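Local coordinates for glycosyl transferase family 8 (Streptococcus pneumoniae, PDB 5GVV), which transfers galactose from UDP-galactose to the terminal glucose of the already glycosylated serine-rich repeat protein PsrP, in the third step of its O-glycosylation, at residues I20-K25 with E245-Y250; D106-V111 with Q231-N236; R132-A137 with I200-G205. All coordinates share one frame; numbering follows the deposited sequence.

Contact 1: residues I20-K25 with E245-Y250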
# COMPACT_ATOMS: atom_id res chain seq x y z
N ILE A 20 1.23 -3.88 7.62
CA ILE A 20 0.53 -3.55 8.86
C ILE A 20 -0.97 -3.77 8.69
O ILE A 20 -1.61 -4.40 9.53
CB ILE A 20 0.77 -2.09 9.28
CG1 ILE A 20 2.26 -1.84 9.51
CG2 ILE A 20 -0.04 -1.73 10.54
CD1 ILE A 20 2.61 -0.36 9.67
N GLU A 21 -1.54 -3.25 7.60
CA GLU A 21 -2.98 -3.34 7.40
C GLU A 21 -3.44 -4.78 7.17
O GLU A 21 -4.50 -5.17 7.66
CB GLU A 21 -3.44 -2.44 6.24
CG GLU A 21 -4.95 -2.31 6.16
CD GLU A 21 -5.42 -1.26 5.16
OE1 GLU A 21 -4.59 -0.43 4.73
OE2 GLU A 21 -6.62 -1.27 4.82
N THR A 22 -2.65 -5.55 6.42
CA THR A 22 -2.93 -6.96 6.21
C THR A 22 -2.91 -7.76 7.52
O THR A 22 -3.78 -8.59 7.76
CB THR A 22 -1.93 -7.58 5.22
OG1 THR A 22 -2.08 -6.96 3.94
CG2 THR A 22 -2.18 -9.08 5.07
N ALA A 23 -1.92 -7.50 8.36
CA ALA A 23 -1.84 -8.20 9.65
C ALA A 23 -3.03 -7.84 10.53
O ALA A 23 -3.61 -8.70 11.19
CB ALA A 23 -0.54 -7.86 10.34
N MSE A 24 -3.40 -6.55 10.56
CA MSE A 24 -4.56 -6.11 11.32
C MSE A 24 -5.82 -6.71 10.78
O MSE A 24 -6.68 -7.14 11.52
CB MSE A 24 -4.68 -4.55 11.41
CG MSE A 24 -3.59 -3.89 12.21
SE MSE A 24 -3.77 -1.89 12.04
CE MSE A 24 -5.65 -2.08 12.45
N LYS A 25 -5.98 -6.72 9.46
CA LYS A 25 -7.16 -7.35 8.85
C LYS A 25 -7.33 -8.80 9.29
O LYS A 25 -8.43 -9.23 9.62
CB LYS A 25 -7.11 -7.26 7.32
CG LYS A 25 -7.63 -5.94 6.77
CD LYS A 25 -7.98 -6.01 5.29
CE LYS A 25 -6.75 -6.00 4.41
NZ LYS A 25 -7.08 -5.61 2.99
N GLU A 245 0.19 -18.01 -0.34
CA GLU A 245 -1.20 -17.74 -0.70
C GLU A 245 -2.05 -17.21 0.47
O GLU A 245 -3.03 -16.50 0.26
CB GLU A 245 -1.85 -18.99 -1.28
CG GLU A 245 -1.91 -20.18 -0.32
CD GLU A 245 -0.61 -20.97 -0.27
OE1 GLU A 245 0.37 -20.60 -0.96
OE2 GLU A 245 -0.57 -21.99 0.46
N VAL A 246 -1.67 -17.58 1.69
CA VAL A 246 -2.43 -17.14 2.86
C VAL A 246 -2.30 -15.64 3.08
O VAL A 246 -3.29 -14.96 3.41
CB VAL A 246 -1.98 -17.89 4.13
CG1 VAL A 246 -2.79 -17.41 5.34
CG2 VAL A 246 -2.13 -19.40 3.95
N TRP A 247 -1.10 -15.10 2.88
CA TRP A 247 -0.88 -13.67 3.07
C TRP A 247 -1.71 -12.87 2.08
O TRP A 247 -2.32 -11.87 2.45
CB TRP A 247 0.60 -13.28 2.93
CG TRP A 247 0.85 -11.82 3.30
CD1 TRP A 247 1.18 -11.34 4.54
CD2 TRP A 247 0.77 -10.68 2.43
NE1 TRP A 247 1.32 -9.97 4.49
CE2 TRP A 247 1.08 -9.54 3.21
CE3 TRP A 247 0.48 -10.51 1.07
CZ2 TRP A 247 1.09 -8.24 2.67
CZ3 TRP A 247 0.50 -9.23 0.53
CH2 TRP A 247 0.80 -8.11 1.33
N TRP A 248 -1.71 -13.30 0.83
CA TRP A 248 -2.44 -12.60 -0.21
C TRP A 248 -3.95 -12.64 0.01
O TRP A 248 -4.65 -11.66 -0.27
CB TRP A 248 -2.05 -13.13 -1.59
CG TRP A 248 -0.72 -12.60 -1.99
CD1 TRP A 248 0.49 -13.23 -1.91
CD2 TRP A 248 -0.44 -11.28 -2.48
NE1 TRP A 248 1.49 -12.40 -2.34
CE2 TRP A 248 0.95 -11.19 -2.70
CE3 TRP A 248 -1.24 -10.17 -2.77
CZ2 TRP A 248 1.56 -10.04 -3.18
CZ3 TRP A 248 -0.63 -9.01 -3.25
CH2 TRP A 248 0.75 -8.96 -3.45
N GLU A 249 -4.43 -13.76 0.53
CA GLU A 249 -5.85 -13.92 0.85
C GLU A 249 -6.34 -12.82 1.79
O GLU A 249 -7.45 -12.30 1.63
CB GLU A 249 -6.07 -15.29 1.48
CG GLU A 249 -7.52 -15.59 1.84
CD GLU A 249 -7.69 -17.01 2.36
OE1 GLU A 249 -8.80 -17.56 2.20
OE2 GLU A 249 -6.71 -17.56 2.91
N TYR A 250 -5.52 -12.45 2.77
CA TYR A 250 -5.90 -11.38 3.68
C TYR A 250 -5.59 -9.99 3.13
O TYR A 250 -6.33 -9.04 3.39
CB TYR A 250 -5.29 -11.60 5.06
CG TYR A 250 -5.94 -12.74 5.81
CD1 TYR A 250 -7.12 -12.54 6.51
CD2 TYR A 250 -5.38 -14.01 5.80
CE1 TYR A 250 -7.73 -13.58 7.19
CE2 TYR A 250 -5.98 -15.05 6.47
CZ TYR A 250 -7.15 -14.83 7.17
OH TYR A 250 -7.75 -15.87 7.85

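Contact 2: residues D106-V111 with Q231-N236. With MN (manganese (II) ion), chain C; UDP (uridine-5'-diphosphate), chain D.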
# COMPACT_ATOMS: atom_id res chain seq x y z
N ASP A 106 4.39 -8.46 15.45
CA ASP A 106 5.06 -8.01 14.24
C ASP A 106 3.99 -7.81 13.16
O ASP A 106 2.84 -8.23 13.34
CB ASP A 106 6.06 -9.07 13.77
CG ASP A 106 7.49 -8.79 14.21
OD1 ASP A 106 7.70 -7.94 15.09
OD2 ASP A 106 8.41 -9.45 13.67
N SER A 107 4.35 -7.18 12.05
CA SER A 107 3.36 -6.95 10.99
C SER A 107 3.64 -7.78 9.74
O SER A 107 2.92 -7.66 8.75
CB SER A 107 3.31 -5.47 10.64
OG SER A 107 4.61 -5.02 10.30
N ASP A 108 4.69 -8.60 9.80
CA ASP A 108 4.95 -9.57 8.74
C ASP A 108 4.32 -10.89 9.15
O ASP A 108 4.93 -11.96 9.03
CB ASP A 108 6.45 -9.74 8.52
CG ASP A 108 7.18 -10.20 9.77
OD1 ASP A 108 6.68 -9.92 10.89
OD2 ASP A 108 8.26 -10.82 9.64
N LEU A 109 3.10 -10.82 9.67
CA LEU A 109 2.41 -12.02 10.12
C LEU A 109 0.92 -12.00 9.82
O LEU A 109 0.35 -10.95 9.47
CB LEU A 109 2.67 -12.28 11.61
CG LEU A 109 2.29 -11.24 12.66
CD1 LEU A 109 0.80 -11.23 12.93
CD2 LEU A 109 3.06 -11.49 13.95
N ILE A 110 0.30 -13.16 9.99
CA ILE A 110 -1.11 -13.37 9.72
C ILE A 110 -1.76 -14.14 10.87
O ILE A 110 -1.26 -15.20 11.26
CB ILE A 110 -1.30 -14.20 8.44
CG1 ILE A 110 -0.80 -13.43 7.21
CG2 ILE A 110 -2.76 -14.60 8.27
CD1 ILE A 110 -1.73 -12.31 6.76
N VAL A 111 -2.88 -13.63 11.38
CA VAL A 111 -3.68 -14.35 12.38
C VAL A 111 -4.77 -15.11 11.64
O VAL A 111 -5.46 -14.54 10.78
CB VAL A 111 -4.31 -13.36 13.38
CG1 VAL A 111 -5.21 -14.09 14.39
CG2 VAL A 111 -3.22 -12.55 14.08
N GLN A 231 13.98 -12.34 4.91
CA GLN A 231 13.74 -11.43 3.80
C GLN A 231 12.95 -12.09 2.68
O GLN A 231 12.67 -11.46 1.65
CB GLN A 231 15.06 -10.87 3.27
CG GLN A 231 15.93 -10.22 4.35
CD GLN A 231 15.29 -9.00 5.00
OE1 GLN A 231 14.45 -9.12 5.90
NE2 GLN A 231 15.69 -7.81 4.56
N ASP A 232 12.58 -13.35 2.88
CA ASP A 232 11.78 -14.09 1.90
C ASP A 232 10.30 -13.86 2.16
O ASP A 232 9.56 -14.79 2.49
CB ASP A 232 12.11 -15.58 2.00
CG ASP A 232 11.40 -16.41 0.94
OD1 ASP A 232 11.32 -15.96 -0.22
OD2 ASP A 232 10.92 -17.51 1.28
N LYS A 233 9.85 -12.61 1.99
CA LYS A 233 8.47 -12.23 2.31
C LYS A 233 7.50 -12.65 1.20
O LYS A 233 7.82 -12.54 0.02
CB LYS A 233 8.37 -10.72 2.54
CG LYS A 233 9.40 -10.14 3.53
CD LYS A 233 9.28 -10.77 4.91
CE LYS A 233 9.75 -9.81 6.00
NZ LYS A 233 10.12 -10.51 7.26
N PRO A 234 6.30 -13.12 1.59
CA PRO A 234 5.36 -13.65 0.59
C PRO A 234 4.78 -12.55 -0.29
O PRO A 234 4.20 -12.85 -1.35
CB PRO A 234 4.25 -14.27 1.45
CG PRO A 234 4.30 -13.49 2.74
CD PRO A 234 5.77 -13.22 2.96
N TRP A 235 4.93 -11.30 0.12
CA TRP A 235 4.41 -10.19 -0.67
C TRP A 235 5.38 -9.72 -1.76
O TRP A 235 5.04 -8.87 -2.58
CB TRP A 235 4.00 -9.01 0.22
CG TRP A 235 5.10 -8.42 1.05
CD1 TRP A 235 6.04 -7.50 0.65
CD2 TRP A 235 5.35 -8.66 2.45
NE1 TRP A 235 6.86 -7.18 1.71
CE2 TRP A 235 6.45 -7.87 2.82
CE3 TRP A 235 4.74 -9.47 3.41
CZ2 TRP A 235 6.96 -7.87 4.12
CZ3 TRP A 235 5.25 -9.47 4.71
CH2 TRP A 235 6.35 -8.67 5.05
N ASN A 236 6.60 -10.26 -1.76
CA ASN A 236 7.55 -9.94 -2.81
C ASN A 236 7.06 -10.54 -4.12
O ASN A 236 6.20 -11.41 -4.12
CB ASN A 236 8.94 -10.48 -2.45
CG ASN A 236 9.61 -9.68 -1.34
OD1 ASN A 236 9.21 -8.55 -1.05
ND2 ASN A 236 10.63 -10.25 -0.73
MN MN C . 8.51 -10.37 11.82
N1 UDP D . 9.25 -2.90 10.15
C2 UDP D . 8.72 -1.77 9.55
N3 UDP D . 9.16 -1.35 8.31
C4 UDP D . 10.15 -2.06 7.66
C5 UDP D . 10.68 -3.20 8.26
C6 UDP D . 10.30 -3.54 9.56
O2 UDP D . 7.84 -1.13 10.14
O4 UDP D . 10.54 -1.69 6.55
C1' UDP D . 8.74 -3.31 11.47
C2' UDP D . 7.58 -4.28 11.29
O2' UDP D . 6.64 -4.12 12.33
C3' UDP D . 8.23 -5.64 11.44
C4' UDP D . 9.35 -5.35 12.44
O4' UDP D . 9.75 -4.01 12.19
O3' UDP D . 7.31 -6.60 11.92
C5' UDP D . 10.53 -6.31 12.30
O5' UDP D . 10.70 -6.61 10.93
PA UDP D . 10.63 -8.15 10.46
O1A UDP D . 9.29 -8.64 10.84
O2A UDP D . 10.88 -8.26 9.01
O3A UDP D . 11.79 -8.90 11.30
PB UDP D . 11.80 -10.50 11.56
O1B UDP D . 12.78 -10.84 12.61
O2B UDP D . 12.20 -11.17 10.30
O3B UDP D . 10.44 -10.95 11.96

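Contact 3: residues R132-A137 with I200-G205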
# COMPACT_ATOMS: atom_id res chain seq x y z
N ARG A 132 9.45 -20.06 21.16
CA ARG A 132 10.86 -20.28 20.87
C ARG A 132 11.20 -19.86 19.45
O ARG A 132 10.32 -19.80 18.59
CB ARG A 132 11.22 -21.75 21.07
CG ARG A 132 10.50 -22.69 20.12
CD ARG A 132 10.72 -24.15 20.50
NE ARG A 132 9.82 -25.04 19.76
CZ ARG A 132 9.91 -26.37 19.78
NH1 ARG A 132 10.87 -26.96 20.48
NH2 ARG A 132 9.06 -27.10 19.08
N SER A 133 12.48 -19.60 19.20
CA SER A 133 12.93 -19.18 17.88
C SER A 133 13.09 -20.36 16.93
O SER A 133 13.83 -21.31 17.21
CB SER A 133 14.25 -18.40 18.00
OG SER A 133 14.78 -18.08 16.72
N CYS A 134 12.38 -20.28 15.80
CA CYS A 134 12.44 -21.29 14.73
C CYS A 134 12.39 -22.73 15.22
O CYS A 134 13.31 -23.51 14.96
CB CYS A 134 13.69 -21.07 13.87
SG CYS A 134 13.83 -19.40 13.21
N PHE A 135 11.32 -23.08 15.93
CA PHE A 135 11.07 -24.46 16.36
C PHE A 135 12.19 -25.03 17.22
O PHE A 135 12.25 -26.25 17.44
CB PHE A 135 10.83 -25.36 15.13
CG PHE A 135 9.75 -24.85 14.22
CD1 PHE A 135 8.41 -25.09 14.51
CD2 PHE A 135 10.06 -24.12 13.08
CE1 PHE A 135 7.41 -24.62 13.67
CE2 PHE A 135 9.07 -23.65 12.24
CZ PHE A 135 7.74 -23.90 12.53
N GLY A 136 13.06 -24.15 17.72
CA GLY A 136 14.18 -24.56 18.55
C GLY A 136 15.52 -24.51 17.83
O GLY A 136 16.56 -24.84 18.42
N ALA A 137 15.51 -24.09 16.57
CA ALA A 137 16.74 -23.98 15.78
C ALA A 137 17.58 -22.82 16.25
O ALA A 137 18.81 -22.91 16.33
CB ALA A 137 16.42 -23.83 14.31
N ILE A 200 6.94 -19.73 9.62
CA ILE A 200 6.97 -20.32 8.29
C ILE A 200 8.01 -19.64 7.40
O ILE A 200 8.42 -20.19 6.37
CB ILE A 200 5.56 -20.24 7.65
CG1 ILE A 200 5.42 -21.22 6.49
CG2 ILE A 200 5.24 -18.81 7.23
CD1 ILE A 200 5.16 -22.65 6.94
N GLY A 201 8.45 -18.45 7.81
CA GLY A 201 9.48 -17.74 7.07
C GLY A 201 10.84 -18.41 7.17
O GLY A 201 11.74 -18.11 6.38
N TYR A 202 10.98 -19.33 8.12
CA TYR A 202 12.24 -20.03 8.33
C TYR A 202 12.51 -21.09 7.26
O TYR A 202 13.61 -21.66 7.21
CB TYR A 202 12.28 -20.68 9.72
CG TYR A 202 13.60 -21.35 10.08
CD1 TYR A 202 14.77 -20.61 10.16
CD2 TYR A 202 13.66 -22.72 10.32
CE1 TYR A 202 15.98 -21.22 10.49
CE2 TYR A 202 14.86 -23.33 10.64
CZ TYR A 202 16.01 -22.58 10.73
OH TYR A 202 17.21 -23.18 11.05
N ASP A 203 11.53 -21.33 6.40
CA ASP A 203 11.63 -22.37 5.36
C ASP A 203 12.96 -22.34 4.59
O ASP A 203 13.61 -23.37 4.43
CB ASP A 203 10.46 -22.27 4.38
CG ASP A 203 9.19 -22.90 4.92
OD1 ASP A 203 9.19 -23.34 6.09
OD2 ASP A 203 8.18 -22.94 4.17
N TYR A 204 13.35 -21.15 4.13
CA TYR A 204 14.61 -21.00 3.41
C TYR A 204 15.78 -21.36 4.31
O TYR A 204 16.70 -22.06 3.88
CB TYR A 204 14.79 -19.57 2.87
CG TYR A 204 16.03 -19.44 2.01
CD1 TYR A 204 15.99 -19.72 0.65
CD2 TYR A 204 17.26 -19.08 2.57
CE1 TYR A 204 17.12 -19.62 -0.14
CE2 TYR A 204 18.40 -18.99 1.79
CZ TYR A 204 18.32 -19.25 0.44
OH TYR A 204 19.45 -19.16 -0.34
N GLY A 205 15.74 -20.90 5.55
CA GLY A 205 16.77 -21.26 6.52
C GLY A 205 16.81 -22.76 6.78
O GLY A 205 17.88 -23.37 6.78

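Contact 1: residues I20-K25 with E245-Y250
Helix segments 20-25 and 245-250 cross almost perpendicularly, their axes 9.5 Å apart at an angle of 88°, the nearest CA atoms, those of Thr22 and Tyr250, being 5.9 Å apart. Thr22 lies at the middle of the contact, touching both Trp247 and Tyr250. Its methyl CG2, set anti to the backbone N, sits over one face of the Trp247 indole, 3.9 Å from the centroid of the five-membered ring and 22° off its normal, a CH-pi contact. The other branch, OG1, lies over the same face at the benzo half, 3.6 Å from Trp247 CZ2, and hydrogen-bonds back to Arg18 O. In this GT-A fold the first helix after strand 6-11 thus meets helix 244-251, with Ile110 of strand 109-111 packed against Thr22, Trp247 and Tyr250. Thr22 CG2 also reaches Tyr250 CB, at 4.0 Å, so one methyl touches two residues a turn apart on the partner helix. Lys25 bends at its third torsion (chi3 -76°) and lays CE against Tyr250 O at 3.2 Å; its NZ is hydrogen-bonded to the carbonyls of Ser251 and Met253, just beyond the segment. Tyr250 OH hydrogen-bonds to His30 NE2 of helix 17-30.

Contact 2: residues D106-V111 with Q231-N236
Asp108 OD2 is gripped by both a manganese ion, at 2.2 Å, and Lys233 NZ, at 3.0 Å, the latter a hydrogen-bonded salt bridge. Asp106 and Asp108 form the DxD motif of this GT-A glycosyltransferase, placed after strand 101-105. Asp108 chelates the manganese through OD1 and OD2, whereas Asp106 gives it OD2 alone, at 2.1 Å. His227, O1A of the alpha phosphate and O3B of the beta phosphate complete the metal's contacts, which tie the diphosphate to the protein. The lysine meets Asp108 OD2 on its anti side, 23° out of the carboxylate plane. Lys233 NZ also hydrogen-bonds to UDP O2A, at 3.0 Å. It therefore spans metal ligand and alpha phosphate, where its positive charge probably helps to offset the phosphate's negative charge. The carbonyls of Ser230 and Tyr228 also accept hydrogen bonds from NZ. A chi1 of 59° swings the Asp108 carboxylate toward the manganese and Lys233. Asp108 CB abuts the edge of the Trp235 indole, 3.6 Å from Trp235 CH2. Lys233 CB covers one face of that indole, so the ring packs against both partners of the salt bridge. On the ribose, Ser107 OG donates to UDP O2' while Ser107 N donates to UDP O3' over 3.0 Å, with an N-H...O angle of 167°.

Contact 3: residues R132-A137 with I200-G205
Cys134 and Ala137 lie against the Tyr202 ring, joining the loop between strands 128-131 and 145-149 of the GT-A domain to residues 200-205 around helix 203-208. The chief interaction is CH-pi: Cys134 CB stands over the centre of the ring, 3.8 Å from its centroid and only 9° off the normal. A sulfur-aromatic contact accompanies it. Cys134 SG, turned beside its own backbone N, approaches obliquely, 3.9 Å from the centroid and 32° off the normal, and comes within 3.4 Å of Tyr202 CD1. The ring itself projects toward the loop with CG anti to the backbone N (chi1 -176°); one face meets the cysteine, and Gly205 C packs on the opposite face, toward the rim. Polar bonds run alongside rather than across this packing. Gln199, next to the 200-205 segment, takes the N-H of Cys134 through OE1 and reaches Arg132 O through NE2, while Ala137 N bonds to Cys134 O within the loop. Cys134 also packs on Ile229 of the UDP pocket, its own side chain about 9 Å from the bound UDP. At the phenol end, Ala137 CB packs on Tyr202 CZ at 3.8 Å and also lies 3.4 Å from Tyr202 OH.

Overall arrangement
From the N terminus, helix 17-30 comes first, and contact 1 closes the longest of the three loops by bringing helix 244-251 back against it. Contact 2 is nested inside that loop, joining the loop after strand 101-105, with strand 109-111, to the loop after strand 225-227; contact 3 is nested in turn inside contact 2, so none of the loops cross. Contacts 1 and 2 touch: Trp248 NE1 probably hydrogen-bonds to Pro234 O, and Trp247 packs on Trp235. They join the first helix and the DxD loop to the chain running from strand 225-227 to helix 244-251. Contact 3, its nearest atoms about 5 Å from contact 2, separately ties the 132-137 loop to residues 200-205.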